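Local coordinates for alpha-fucosidase (Bifidobacterium bifidum, PDB 2EAB), which forms the catalytic part of a 1,2-alpha-L-fucosidase and probably hydrolyses alpha-1,2-linked L-fucose residues from the ends of glycans, at residues Gly621-Thr624 with Asn629-Trp632; Ala506-Ile511 with Lys536-Phe541. One frame throughout, in Å; residues are numbered along the deposited sequence.

Contact 1: Gly621-Thr624 with Asn629-Trp632; sequences GNFT and NRSW
A cation-pi stack of Phe623 and Arg630 draws together two parts of the long surface loop that leads from helix 577-596 to helix 632-639. The guanidinium lies flat over one ring face, with planes only 7° apart. The two side chains run past each other in opposite directions: Arg630 CD rests on the far end of the ring, 3.5 Å from Phe623 CZ. Arg630 NE sits over the middle, 3.4 Å above the ring plane. Arg630 CZ reaches back to 3.5 Å from Phe623 CG. Phenylalanine therefore receives both a charged plane and, through CD of the arginine, a CH-pi contact, with Arg630 CD 3.6 Å from the ring centroid. The arginine bends at chi3 (-70°), which helps lay its guanidinium along the ring.

Stacking uses only a face, so the N-H groups at the rim can still bond. NH1 gives hydrogen bonds to the backbone carbonyls of Asn614 and Asp625, which help fix the rotation of the group. Trp615 meets Phe623 edge-to-face, and helix 525-546 touches both partners through Val543 and Asn544.

Next to the arginine, Asn629 OD1 accepts from the backbone N of Ser631 at 3.0 Å, an Asx turn, and from Ser631 OG at 2.8 Å; the hydroxyl approaches on a lone pair. Ser631 is the N-cap of helix 632-639, and serine, like asparagine, is short enough to bond back to nearby backbone. Arginine suits its own place because one flat cation can serve an aromatic face and backbone oxygens together, so its positive charge is probably stabilised by the pi cloud on one side and by the carbonyl dipoles at its rim.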
ATOM      1  N   GLY A 621     -29.219 -18.530  16.727  1.00 18.04           N
ATOM      2  CA  GLY A 621     -27.869 -18.402  16.187  1.00 17.31           C
ATOM      3  C   GLY A 621     -26.774 -18.894  17.115  1.00 16.69           C
ATOM      4  O   GLY A 621     -25.609 -18.541  16.942  1.00 16.59           O
ATOM      5  N   ASN A 622     -27.143 -19.712  18.099  1.00 16.33           N
ATOM      6  CA  ASN A 622     -26.168 -20.317  19.004  1.00 16.04           C
ATOM      7  C   ASN A 622     -25.919 -21.780  18.665  1.00 15.36           C
ATOM      8  O   ASN A 622     -26.834 -22.487  18.233  1.00 15.05           O
ATOM      9  CB  ASN A 622     -26.617 -20.181  20.460  1.00 16.66           C
ATOM     10  CG  ASN A 622     -26.742 -18.736  20.903  1.00 17.84           C
ATOM     11  OD1 ASN A 622     -27.789 -18.320  21.399  1.00 20.72           O
ATOM     12  ND2 ASN A 622     -25.676 -17.962  20.727  1.00 19.28           N
ATOM     13  N   PHE A 623     -24.681 -22.233  18.857  1.00 14.62           N
ATOM     14  CA  PHE A 623     -24.323 -23.624  18.590  1.00 14.29           C
ATOM     15  C   PHE A 623     -25.122 -24.582  19.459  1.00 14.91           C
ATOM     16  O   PHE A 623     -25.286 -24.358  20.662  1.00 15.16           O
ATOM     17  CB  PHE A 623     -22.826 -23.859  18.792  1.00 13.36           C
ATOM     18  CG  PHE A 623     -21.964 -23.142  17.794  1.00 12.06           C
ATOM     19  CD1 PHE A 623     -22.024 -23.468  16.442  1.00 10.21           C
ATOM     20  CD2 PHE A 623     -21.087 -22.144  18.205  1.00 11.21           C
ATOM     21  CE1 PHE A 623     -21.225 -22.802  15.513  1.00  9.89           C
ATOM     22  CE2 PHE A 623     -20.282 -21.476  17.287  1.00 10.57           C
ATOM     23  CZ  PHE A 623     -20.352 -21.802  15.939  1.00 10.20           C
ATOM     24  N   THR A 624     -25.622 -25.647  18.843  1.00 15.49           N
ATOM     25  CA  THR A 624     -26.431 -26.629  19.563  1.00 16.37           C
ATOM     26  C   THR A 624     -25.566 -27.643  20.314  1.00 16.68           C
ATOM     27  O   THR A 624     -26.019 -28.248  21.289  1.00 17.13           O
ATOM     28  CB  THR A 624     -27.450 -27.335  18.642  1.00 16.49           C
ATOM     29  OG1 THR A 624     -26.782 -27.870  17.495  1.00 17.53           O
ATOM     30  CG2 THR A 624     -28.529 -26.351  18.189  1.00 16.87           C
ATOM     31  N   ASN A 629     -15.847 -29.981  18.073  1.00 12.12           N
ATOM     32  CA  ASN A 629     -14.593 -29.413  17.602  1.00 11.35           C
ATOM     33  C   ASN A 629     -14.838 -28.301  16.584  1.00 10.84           C
ATOM     34  O   ASN A 629     -15.239 -28.567  15.454  1.00 10.67           O
ATOM     35  CB  ASN A 629     -13.712 -30.520  17.010  1.00 11.41           C
ATOM     36  CG  ASN A 629     -12.341 -30.025  16.577  1.00 11.08           C
ATOM     37  OD1 ASN A 629     -12.028 -28.832  16.657  1.00 10.55           O
ATOM     38  ND2 ASN A 629     -11.512 -30.949  16.107  1.00 11.37           N
ATOM     39  N   ARG A 630     -14.609 -27.060  17.004  1.00 10.39           N
ATOM     40  CA  ARG A 630     -14.652 -25.906  16.104  1.00  9.85           C
ATOM     41  C   ARG A 630     -13.332 -25.149  16.193  1.00  9.79           C
ATOM     42  O   ARG A 630     -13.284 -23.928  16.042  1.00  9.73           O
ATOM     43  CB  ARG A 630     -15.845 -24.998  16.422  1.00  9.83           C
ATOM     44  CG  ARG A 630     -17.185 -25.625  16.080  1.00  9.72           C
ATOM     45  CD  ARG A 630     -18.349 -24.699  16.376  1.00  9.84           C
ATOM     46  NE  ARG A 630     -18.569 -24.509  17.809  1.00 10.74           N
ATOM     47  CZ  ARG A 630     -19.356 -25.269  18.568  1.00 11.49           C
ATOM     48  NH1 ARG A 630     -20.023 -26.288  18.040  1.00 11.72           N
ATOM     49  NH2 ARG A 630     -19.481 -25.001  19.861  1.00 12.50           N
ATOM     50  N   SER A 631     -12.255 -25.894  16.434  1.00  9.29           N
ATOM     51  CA  SER A 631     -10.921 -25.318  16.553  1.00  9.20           C
ATOM     52  C   SER A 631     -10.450 -24.731  15.226  1.00  8.67           C
ATOM     53  O   SER A 631     -10.999 -25.039  14.159  1.00  8.62           O
ATOM     54  CB  SER A 631      -9.924 -26.367  17.043  1.00  9.53           C
ATOM     55  OG  SER A 631      -9.740 -27.384  16.074  1.00  9.77           O
ATOM     56  N   TRP A 632      -9.416 -23.904  15.293  1.00  8.57           N
ATOM     57  CA  TRP A 632      -8.887 -23.285  14.088  1.00  8.36           C
ATOM     58  C   TRP A 632      -8.426 -24.315  13.057  1.00  8.47           C
ATOM     59  O   TRP A 632      -8.697 -24.157  11.869  1.00  8.03           O
ATOM     60  CB  TRP A 632      -7.757 -22.316  14.418  1.00  8.41           C
ATOM     61  CG  TRP A 632      -8.194 -21.141  15.247  1.00  8.17           C
ATOM     62  CD1 TRP A 632      -9.479 -20.744  15.526  1.00  7.99           C
ATOM     63  CD2 TRP A 632      -7.337 -20.194  15.887  1.00  7.91           C
ATOM     64  NE1 TRP A 632      -9.464 -19.617  16.310  1.00  8.43           N
ATOM     65  CE2 TRP A 632      -8.162 -19.253  16.540  1.00  7.73           C
ATOM     66  CE3 TRP A 632      -5.944 -20.045  15.969  1.00  8.59           C
ATOM     67  CZ2 TRP A 632      -7.641 -18.188  17.278  1.00  8.06           C
ATOM     68  CZ3 TRP A 632      -5.426 -18.983  16.701  1.00  8.64           C
ATOM     69  CH2 TRP A 632      -6.274 -18.069  17.342  1.00  8.54           C
TER

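Contact 2: Ala506-Ile511 with Lys536-Phe541; sequences AAVPWI and KEESHF
Val508 lays one methyl squarely over the flat carboxylate of Glu538. Its CG1 stands 3.4 Å from Glu538 CD, almost straight above that carbon, so that both oxygens lie beneath the same methyl, OE2 at 3.5 Å and OE1 at 3.7 Å from Val508 CG1. The two side chains cross at about a right angle. CG1 is placed there by being anti to the backbone N of its residue (chi1 175°), and the beta-branched valine holds this methyl close to its own helix. Pro509 also crosses the glutamate nearly at a right angle, but meets only one branch: its ring carbon CD comes within 3.6 Å of Glu538 OE2, from the same side of the carboxylate plane as the valine. Glu538 leaves its helix extended and then bends at chi2 (70°), which turns the carboxylate broadside to the methyl.

These residues line the interface of a helical hairpin, helices 507-520 and 525-546, within the catalytic domain, whose family is built on an (alpha/alpha)6 barrel. The CA atoms of Pro509 and Glu538 are 7.2 Å apart, a span the glutamate is long enough to bridge. Proline fits here because it sits in the first turn of its helix, where a missing N-H costs little; the next residue, Trp510, already bonds through its N to Ala506 O. With an alanine here in place of Glu538, the carboxylate arm is gone, and a gap would probably open in front of the Val508 methyl and Pro509 CD. Met586 of helix 577-596 packs on Glu538, Tyr481 and Ala483 touch Val508, and Tyr542 of helix 525-546 packs on Pro509.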
ATOM      1  N   ALA A 506     -14.509  -9.982   4.335  1.00  6.02           N
ATOM      2  CA  ALA A 506     -13.215 -10.655   4.242  1.00  5.98           C
ATOM      3  C   ALA A 506     -12.063  -9.667   4.032  1.00  5.77           C
ATOM      4  O   ALA A 506     -10.894 -10.067   4.056  1.00  6.13           O
ATOM      5  CB  ALA A 506     -13.225 -11.731   3.167  1.00  6.51           C
ATOM      6  N   ALA A 507     -12.394  -8.389   3.844  1.00  5.73           N
ATOM      7  CA  ALA A 507     -11.393  -7.328   3.809  1.00  5.92           C
ATOM      8  C   ALA A 507     -10.528  -7.330   5.071  1.00  5.68           C
ATOM      9  O   ALA A 507      -9.331  -7.020   5.006  1.00  5.65           O
ATOM     10  CB  ALA A 507     -12.068  -5.979   3.642  1.00  6.50           C
ATOM     11  N   VAL A 508     -11.128  -7.651   6.218  1.00  5.54           N
ATOM     12  CA  VAL A 508     -10.372  -7.683   7.473  1.00  5.82           C
ATOM     13  C   VAL A 508      -9.387  -8.863   7.522  1.00  5.78           C
ATOM     14  O   VAL A 508      -8.190  -8.643   7.689  1.00  6.05           O
ATOM     15  CB  VAL A 508     -11.283  -7.576   8.728  1.00  5.79           C
ATOM     16  CG1 VAL A 508     -10.463  -7.738  10.001  1.00  6.46           C
ATOM     17  CG2 VAL A 508     -12.008  -6.241   8.732  1.00  6.23           C
ATOM     18  N   PRO A 509      -9.864 -10.113   7.320  1.00  5.82           N
ATOM     19  CA  PRO A 509      -8.898 -11.188   7.064  1.00  6.27           C
ATOM     20  C   PRO A 509      -7.779 -10.788   6.091  1.00  6.14           C
ATOM     21  O   PRO A 509      -6.604 -11.006   6.378  1.00  6.45           O
ATOM     22  CB  PRO A 509      -9.778 -12.306   6.490  1.00  6.29           C
ATOM     23  CG  PRO A 509     -11.081 -12.134   7.219  1.00  6.50           C
ATOM     24  CD  PRO A 509     -11.247 -10.633   7.393  1.00  6.27           C
ATOM     25  N   TRP A 510      -8.125 -10.187   4.957  1.00  5.85           N
ATOM     26  CA  TRP A 510      -7.109  -9.842   3.973  1.00  5.58           C
ATOM     27  C   TRP A 510      -6.063  -8.858   4.511  1.00  5.76           C
ATOM     28  O   TRP A 510      -4.863  -9.122   4.417  1.00  5.77           O
ATOM     29  CB  TRP A 510      -7.753  -9.305   2.704  1.00  5.88           C
ATOM     30  CG  TRP A 510      -6.843  -9.279   1.509  1.00  5.53           C
ATOM     31  CD1 TRP A 510      -5.505  -9.581   1.463  1.00  5.78           C
ATOM     32  CD2 TRP A 510      -7.215  -8.907   0.191  1.00  5.92           C
ATOM     33  NE1 TRP A 510      -5.034  -9.431   0.184  1.00  6.04           N
ATOM     34  CE2 TRP A 510      -6.062  -9.006  -0.618  1.00  5.81           C
ATOM     35  CE3 TRP A 510      -8.422  -8.493  -0.392  1.00  5.99           C
ATOM     36  CZ2 TRP A 510      -6.084  -8.721  -1.986  1.00  6.81           C
ATOM     37  CZ3 TRP A 510      -8.448  -8.216  -1.747  1.00  6.26           C
ATOM     38  CH2 TRP A 510      -7.285  -8.322  -2.529  1.00  6.18           C
ATOM     39  N   ILE A 511      -6.501  -7.732   5.070  1.00  5.58           N
ATOM     40  CA  ILE A 511      -5.534  -6.769   5.596  1.00  5.54           C
ATOM     41  C   ILE A 511      -4.724  -7.367   6.753  1.00  5.41           C
ATOM     42  O   ILE A 511      -3.574  -6.989   6.960  1.00  5.27           O
ATOM     43  CB  ILE A 511      -6.195  -5.414   5.976  1.00  5.66           C
ATOM     44  CG1 ILE A 511      -5.164  -4.278   5.963  1.00  5.83           C
ATOM     45  CG2 ILE A 511      -6.924  -5.498   7.316  1.00  5.97           C
ATOM     46  CD1 ILE A 511      -4.620  -3.948   4.574  1.00  6.37           C
ATOM     47  N   LYS A 536      -6.465 -13.629  16.703  1.00  6.72           N
ATOM     48  CA  LYS A 536      -7.264 -14.405  17.641  1.00  7.25           C
ATOM     49  C   LYS A 536      -8.725 -13.955  17.587  1.00  7.08           C
ATOM     50  O   LYS A 536      -9.634 -14.780  17.457  1.00  7.28           O
ATOM     51  CB  LYS A 536      -6.711 -14.234  19.055  1.00  7.53           C
ATOM     52  CG  LYS A 536      -7.496 -14.942  20.146  1.00  8.75           C
ATOM     53  CD  LYS A 536      -6.896 -14.634  21.515  1.00 10.12           C
ATOM     54  CE  LYS A 536      -7.734 -15.231  22.637  1.00 11.02           C
ATOM     55  NZ  LYS A 536      -7.155 -14.955  23.985  1.00 13.14           N
ATOM     56  N   GLU A 537      -8.954 -12.647  17.673  1.00  6.94           N
ATOM     57  CA  GLU A 537     -10.317 -12.144  17.712  1.00  6.93           C
ATOM     58  C   GLU A 537     -11.016 -12.245  16.352  1.00  6.64           C
ATOM     59  O   GLU A 537     -12.201 -12.554  16.308  1.00  6.66           O
ATOM     60  CB  GLU A 537     -10.380 -10.722  18.277  1.00  7.09           C
ATOM     61  CG  GLU A 537     -11.777 -10.126  18.273  1.00  6.96           C
ATOM     62  CD  GLU A 537     -11.953  -8.935  19.200  1.00  7.16           C
ATOM     63  OE1 GLU A 537     -11.076  -8.650  20.052  1.00  7.16           O
ATOM     64  OE2 GLU A 537     -13.008  -8.286  19.089  1.00  6.90           O
ATOM     65  N   GLU A 538     -10.308 -11.990  15.253  1.00  6.54           N
ATOM     66  CA  GLU A 538     -10.948 -12.136  13.944  1.00  6.24           C
ATOM     67  C   GLU A 538     -11.231 -13.602  13.602  1.00  6.06           C
ATOM     68  O   GLU A 538     -12.236 -13.911  12.960  1.00  6.33           O
ATOM     69  CB  GLU A 538     -10.157 -11.432  12.837  1.00  6.29           C
ATOM     70  CG  GLU A 538     -10.927 -11.296  11.514  1.00  6.19           C
ATOM     71  CD  GLU A 538     -12.093 -10.313  11.576  1.00  5.76           C
ATOM     72  OE1 GLU A 538     -12.249  -9.640  12.627  1.00  6.05           O
ATOM     73  OE2 GLU A 538     -12.851 -10.222  10.577  1.00  6.43           O
ATOM     74  N   SER A 539     -10.353 -14.508  14.031  1.00  6.34           N
ATOM     75  CA  SER A 539     -10.598 -15.938  13.841  1.00  6.80           C
ATOM     76  C   SER A 539     -11.782 -16.391  14.693  1.00  6.82           C
ATOM     77  O   SER A 539     -12.637 -17.138  14.217  1.00  7.05           O
ATOM     78  CB  SER A 539      -9.348 -16.768  14.140  1.00  6.78           C
ATOM     79  OG  SER A 539      -8.315 -16.442  13.229  1.00  7.23           O
ATOM     80  N   HIS A 540     -11.837 -15.922  15.940  1.00  7.11           N
ATOM     81  CA  HIS A 540     -12.993 -16.170  16.793  1.00  7.35           C
ATOM     82  C   HIS A 540     -14.280 -15.729  16.096  1.00  7.20           C
ATOM     83  O   HIS A 540     -15.279 -16.454  16.078  1.00  7.30           O
ATOM     84  CB  HIS A 540     -12.853 -15.414  18.110  1.00  7.64           C
ATOM     85  CG  HIS A 540     -13.965 -15.684  19.068  1.00  7.79           C
ATOM     86  ND1 HIS A 540     -15.101 -14.909  19.150  1.00  9.75           N
ATOM     87  CD2 HIS A 540     -14.118 -16.678  19.971  1.00  7.48           C
ATOM     88  CE1 HIS A 540     -15.899 -15.409  20.079  1.00  7.81           C
ATOM     89  NE2 HIS A 540     -15.327 -16.484  20.588  1.00 10.57           N
ATOM     90  N   PHE A 541     -14.236 -14.531  15.524  1.00  7.07           N
ATOM     91  CA  PHE A 541     -15.374 -13.936  14.840  1.00  6.86           C
ATOM     92  C   PHE A 541     -15.831 -14.815  13.685  1.00  7.14           C
ATOM     93  O   PHE A 541     -17.011 -15.157  13.588  1.00  7.12           O
ATOM     94  CB  PHE A 541     -15.000 -12.534  14.348  1.00  7.21           C
ATOM     95  CG  PHE A 541     -16.104 -11.821  13.617  1.00  6.77           C
ATOM     96  CD1 PHE A 541     -17.363 -11.658  14.197  1.00  6.95           C
ATOM     97  CD2 PHE A 541     -15.877 -11.298  12.351  1.00  7.27           C
ATOM     98  CE1 PHE A 541     -18.380 -10.998  13.513  1.00  7.04           C
ATOM     99  CE2 PHE A 541     -16.879 -10.623  11.671  1.00  7.93           C
ATOM    100  CZ  PHE A 541     -18.140 -10.478  12.245  1.00  7.24           C
TER

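In the fold
Both contacts belong to the family 95 catalytic domain and lie on the same side of the chain's centre, their centres about 17 Å apart. Contact 2 closes first along the chain, between helices 507-520 and 525-546; helix 577-596 and the long loop bearing contact 1 follow. Helix 525-546 joins them: it supplies one half of the buried contact 2, and further along it touches Phe623 and Arg630. Trp632, at the start of helix 632-639, meets it directly, with NE1 3.6 Å from Ser539 CB. Packing thus runs from the buried hairpin to the surface loop, which the Cys610-Cys634 disulfide also ties to helix 632-639.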